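Local coordinates for glyoxalase family protein (Bacillus cereus, PDB 1SS4) that is of unknown function but belongs to the metal-binding glyoxalase family, and may have an activity like that of methylmalonyl-CoA epimerase, at residues I17-F29 with Y135-A147. Numbering follows the deposited sequence.
Sequences IVVESLDNAISFF and YIRGVEGILIGLA. With FMT (formic acid), chain F.
The ring of Phe28 lies flat against the turn Gly138-Val139: Val139 N sits over the ring centre, 3.6 Å above its plane, and Gly138 C over the rim of the same face. Gly138, with no side chain, lets Phe28 CZ come within 3.5 Å of its CA. Ile144 CG1 meets the ring edge near its plane, as does Phe29 CE2, whose own ring takes Phe28 CD2 over one face. The methyls of Val139 diverge to separate partners: CG1 (chi1 62°) touches Phe28 CD2, while CG2 rests on the helix backbone at Asn24 O. The long CG1 arm of Ile142 brings CD1 to 3.7 Å from Ile17 CG2 and also against Val19 CG1. Glu140, a long acid, reaches two successive backbone amides: Glu20 N gives OE1 a nearly straight bond (2.8 Å, 168°), and Ser21 N, at the helix N-cap, a more bent one to OE2 (2.9 Å), both syn but about 20° out of the carboxylate plane. A water joins OE2 to Asn24 ND2, and Arg87 bridges Glu140 and Glu20, probably easing their like charges. The hairpin turn between strands 131-137 and 143-149 thus packs on helix 22-32; this arrangement, with two four-stranded sheets, is characteristic of the vicinal oxygen chelate fold.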
loop_
_atom_site.group_PDB
_atom_site.type_symbol
_atom_site.label_atom_id
_atom_site.label_comp_id
_atom_site.label_asym_id
_atom_site.label_seq_id
_atom_site.Cartn_x
_atom_site.Cartn_y
_atom_site.Cartn_z
ATOM N N ILE A 17 2.013 -1.605 6.795
ATOM C CA ILE A 17 2.982 -0.547 7.085
ATOM C C ILE A 17 3.737 -0.962 8.361
ATOM O O ILE A 17 3.116 -1.402 9.328
ATOM C CB ILE A 17 2.268 0.821 7.371
ATOM C CG1 ILE A 17 1.200 1.108 6.306
ATOM C CG2 ILE A 17 3.315 1.963 7.409
ATOM C CD1 ILE A 17 0.294 2.312 6.636
ATOM N N VAL A 18 5.061 -0.844 8.337
ATOM C CA VAL A 18 5.902 -1.157 9.491
ATOM C C VAL A 18 6.061 0.175 10.218
ATOM O O VAL A 18 6.491 1.157 9.625
ATOM C CB VAL A 18 7.278 -1.692 9.042
ATOM C CG1 VAL A 18 8.213 -1.837 10.230
ATOM C CG2 VAL A 18 7.091 -3.018 8.367
ATOM N N VAL A 19 5.682 0.216 11.493
ATOM C CA VAL A 19 5.753 1.455 12.238
ATOM C C VAL A 19 6.592 1.345 13.503
ATOM O O VAL A 19 6.932 0.240 13.946
ATOM C CB VAL A 19 4.341 1.965 12.592
ATOM C CG1 VAL A 19 3.523 2.127 11.316
ATOM C CG2 VAL A 19 3.644 0.995 13.543
ATOM N N GLU A 20 6.933 2.511 14.052
ATOM C CA GLU A 20 7.731 2.629 15.269
ATOM C C GLU A 20 6.854 2.384 16.502
ATOM O O GLU A 20 7.239 1.669 17.422
ATOM C CB GLU A 20 8.329 4.037 15.328
ATOM C CG GLU A 20 9.421 4.232 16.348
ATOM C CD GLU A 20 10.012 5.639 16.300
ATOM O OE1 GLU A 20 10.926 5.903 17.118
ATOM O OE2 GLU A 20 9.575 6.479 15.456
ATOM N N SER A 21 5.672 2.988 16.510
ATOM C CA SER A 21 4.723 2.853 17.622
ATOM C C SER A 21 3.374 2.346 17.127
ATOM O O SER A 21 2.679 3.043 16.387
ATOM C CB SER A 21 4.503 4.204 18.313
ATOM O OG SER A 21 3.373 4.156 19.176
ATOM N N LEU A 22 3.007 1.131 17.531
ATOM C CA LEU A 22 1.724 0.576 17.122
ATOM C C LEU A 22 0.595 1.411 17.751
ATOM O O LEU A 22 -0.401 1.748 17.090
ATOM C CB LEU A 22 1.626 -0.894 17.548
ATOM C CG LEU A 22 0.696 -1.774 16.711
ATOM C CD1 LEU A 22 1.107 -1.697 15.232
ATOM C CD2 LEU A 22 0.755 -3.215 17.208
ATOM N N ASP A 23 0.745 1.760 19.024
ATOM C CA ASP A 23 -0.283 2.578 19.667
ATOM C C ASP A 23 -0.571 3.866 18.889
ATOM O O ASP A 23 -1.735 4.205 18.657
ATOM C CB ASP A 23 0.128 2.964 21.092
ATOM C CG ASP A 23 0.050 1.807 22.063
ATOM O OD1 ASP A 23 -0.682 0.838 21.785
ATOM O OD2 ASP A 23 0.714 1.877 23.119
ATOM N N ASN A 24 0.475 4.595 18.501
ATOM C CA ASN A 24 0.271 5.850 17.778
ATOM C C ASN A 24 -0.318 5.658 16.381
ATOM O O ASN A 24 -1.160 6.453 15.936
ATOM C CB ASN A 24 1.577 6.642 17.636
ATOM C CG ASN A 24 2.079 7.194 18.951
ATOM O OD1 ASN A 24 1.313 7.373 19.897
ATOM N ND2 ASN A 24 3.374 7.485 19.012
ATOM N N ALA A 25 0.142 4.626 15.678
ATOM C CA ALA A 25 -0.360 4.363 14.322
ATOM C C ALA A 25 -1.835 3.958 14.377
ATOM O O ALA A 25 -2.645 4.440 13.592
ATOM C CB ALA A 25 0.480 3.278 13.651
ATOM N N ILE A 26 -2.185 3.080 15.314
ATOM C CA ILE A 26 -3.581 2.674 15.475
ATOM C C ILE A 26 -4.409 3.942 15.722
ATOM O O ILE A 26 -5.425 4.168 15.075
ATOM C CB ILE A 26 -3.772 1.708 16.690
ATOM C CG1 ILE A 26 -3.085 0.370 16.409
ATOM C CG2 ILE A 26 -5.262 1.491 16.959
ATOM C CD1 ILE A 26 -3.182 -0.622 17.549
ATOM N N SER A 27 -3.957 4.778 16.645
ATOM C CA SER A 27 -4.694 6.003 16.954
ATOM C C SER A 27 -4.929 6.867 15.715
ATOM O O SER A 27 -6.030 7.370 15.488
ATOM C CB SER A 27 -3.937 6.808 18.016
ATOM O OG SER A 27 -4.524 8.086 18.193
ATOM N N PHE A 28 -3.888 7.034 14.908
ATOM C CA PHE A 28 -3.982 7.835 13.696
ATOM C C PHE A 28 -4.990 7.292 12.679
ATOM O O PHE A 28 -5.827 8.033 12.173
ATOM C CB PHE A 28 -2.605 7.947 13.035
ATOM C CG PHE A 28 -2.621 8.707 11.745
ATOM C CD1 PHE A 28 -2.836 10.085 11.742
ATOM C CD2 PHE A 28 -2.451 8.052 10.535
ATOM C CE1 PHE A 28 -2.881 10.796 10.542
ATOM C CE2 PHE A 28 -2.497 8.753 9.325
ATOM C CZ PHE A 28 -2.712 10.125 9.331
ATOM N N PHE A 29 -4.922 6.000 12.373
ATOM C CA PHE A 29 -5.852 5.464 11.403
ATOM C C PHE A 29 -7.280 5.438 11.938
ATOM O O PHE A 29 -8.230 5.496 11.164
ATOM C CB PHE A 29 -5.342 4.118 10.899
ATOM C CG PHE A 29 -4.205 4.269 9.904
ATOM C CD1 PHE A 29 -4.466 4.694 8.603
ATOM C CD2 PHE A 29 -2.888 4.091 10.295
ATOM C CE1 PHE A 29 -3.420 4.949 7.699
ATOM C CE2 PHE A 29 -1.821 4.342 9.401
ATOM C CZ PHE A 29 -2.093 4.773 8.102
ATOM N N TYR A 135 -2.255 15.819 0.161
ATOM C CA TYR A 135 -1.334 14.813 0.683
ATOM C C TYR A 135 -1.021 15.292 2.084
ATOM O O TYR A 135 -0.818 16.483 2.314
ATOM C CB TYR A 135 -0.028 14.759 -0.109
ATOM C CG TYR A 135 -0.031 13.867 -1.329
ATOM C CD1 TYR A 135 1.167 13.566 -1.987
ATOM C CD2 TYR A 135 -1.213 13.344 -1.840
ATOM C CE1 TYR A 135 1.181 12.766 -3.119
ATOM C CE2 TYR A 135 -1.211 12.553 -2.973
ATOM C CZ TYR A 135 -0.008 12.269 -3.608
ATOM O OH TYR A 135 -0.018 11.513 -4.750
ATOM N N ILE A 136 -0.971 14.360 3.016
ATOM C CA ILE A 136 -0.693 14.671 4.402
ATOM C C ILE A 136 0.356 13.717 4.911
ATOM O O ILE A 136 0.348 12.545 4.536
ATOM C CB ILE A 136 -1.956 14.453 5.266
ATOM C CG1 ILE A 136 -3.036 15.449 4.859
ATOM C CG2 ILE A 136 -1.615 14.556 6.749
ATOM C CD1 ILE A 136 -2.693 16.866 5.209
ATOM N N ARG A 137 1.262 14.230 5.745
ATOM C CA ARG A 137 2.270 13.415 6.403
ATOM C C ARG A 137 1.593 13.140 7.749
ATOM O O ARG A 137 1.415 14.057 8.574
ATOM C CB ARG A 137 3.567 14.202 6.619
ATOM C CG ARG A 137 4.350 14.496 5.350
ATOM C CD ARG A 137 5.512 13.546 5.203
ATOM N NE ARG A 137 6.159 13.620 3.893
ATOM C CZ ARG A 137 6.654 12.559 3.267
ATOM N NH1 ARG A 137 6.556 11.374 3.850
ATOM N NH2 ARG A 137 7.245 12.677 2.076
ATOM N N GLY A 138 1.188 11.891 7.963
ATOM C CA GLY A 138 0.507 11.551 9.194
ATOM C C GLY A 138 1.408 10.995 10.272
ATOM O O GLY A 138 2.523 11.479 10.473
ATOM N N VAL A 139 0.923 9.970 10.968
ATOM C CA VAL A 139 1.699 9.347 12.028
ATOM C C VAL A 139 3.105 8.984 11.539
ATOM O O VAL A 139 3.278 8.374 10.481
ATOM C CB VAL A 139 0.979 8.099 12.601
ATOM C CG1 VAL A 139 0.814 7.035 11.521
ATOM C CG2 VAL A 139 1.754 7.563 13.810
ATOM N N GLU A 140 4.107 9.423 12.300
ATOM C CA GLU A 140 5.497 9.164 11.971
ATOM C C GLU A 140 5.889 9.594 10.552
ATOM O O GLU A 140 6.740 8.961 9.909
ATOM C CB GLU A 140 5.778 7.683 12.192
ATOM C CG GLU A 140 5.746 7.291 13.671
ATOM C CD GLU A 140 5.701 5.789 13.912
ATOM O OE1 GLU A 140 6.231 5.030 13.080
ATOM O OE2 GLU A 140 5.145 5.364 14.954
ATOM N N GLY A 141 5.274 10.672 10.078
ATOM C CA GLY A 141 5.555 11.203 8.750
ATOM C C GLY A 141 5.062 10.397 7.553
ATOM O O GLY A 141 5.330 10.765 6.405
ATOM N N ILE A 142 4.334 9.312 7.807
ATOM C CA ILE A 142 3.837 8.455 6.732
ATOM C C ILE A 142 2.885 9.187 5.779
ATOM O O ILE A 142 1.910 9.815 6.196
ATOM C CB ILE A 142 3.177 7.192 7.340
ATOM C CG1 ILE A 142 4.273 6.367 8.035
ATOM C CG2 ILE A 142 2.475 6.345 6.251
ATOM C CD1 ILE A 142 3.765 5.272 8.948
ATOM N N LEU A 143 3.180 9.092 4.490
ATOM C CA LEU A 143 2.390 9.756 3.461
ATOM C C LEU A 143 1.026 9.116 3.197
ATOM O O LEU A 143 0.926 7.919 2.898
ATOM C CB LEU A 143 3.183 9.808 2.154
ATOM C CG LEU A 143 2.622 10.710 1.051
ATOM C CD1 LEU A 143 2.723 12.162 1.505
ATOM C CD2 LEU A 143 3.430 10.498 -0.248
ATOM N N ILE A 144 -0.016 9.945 3.301
ATOM C CA ILE A 144 -1.400 9.544 3.065
ATOM C C ILE A 144 -2.030 10.553 2.116
ATOM O O ILE A 144 -1.649 11.708 2.095
ATOM C CB ILE A 144 -2.218 9.587 4.363
ATOM C CG1 ILE A 144 -1.561 8.714 5.428
ATOM C CG2 ILE A 144 -3.612 9.135 4.097
ATOM C CD1 ILE A 144 -1.532 7.253 5.068
ATOM N N GLY A 145 -2.993 10.097 1.330
ATOM C CA GLY A 145 -3.702 10.964 0.423
ATOM C C GLY A 145 -5.142 11.033 0.933
ATOM O O GLY A 145 -5.681 10.058 1.456
ATOM N N LEU A 146 -5.754 12.199 0.804
ATOM C CA LEU A 146 -7.143 12.391 1.227
ATOM C C LEU A 146 -7.897 13.049 0.095
ATOM O O LEU A 146 -7.357 13.901 -0.590
ATOM C CB LEU A 146 -7.221 13.292 2.451
ATOM C CG LEU A 146 -6.587 12.875 3.770
ATOM C CD1 LEU A 146 -6.751 14.017 4.765
ATOM C CD2 LEU A 146 -7.239 11.622 4.285
ATOM N N ALA A 147 -9.140 12.638 -0.112
ATOM C CA ALA A 147 -9.971 13.240 -1.148
ATOM C C ALA A 147 -11.429 13.297 -0.714
ATOM O O ALA A 147 -11.888 12.469 0.069
ATOM C CB ALA A 147 -9.881 12.451 -2.425
HETATM C C FMT F . 7.320 16.349 1.950
HETATM O O1 FMT F . 6.798 16.202 3.105
HETATM O O2 FMT F . 6.747 15.628 1.068
HETATM O O HOH W 1 4.928 7.187 16.845
#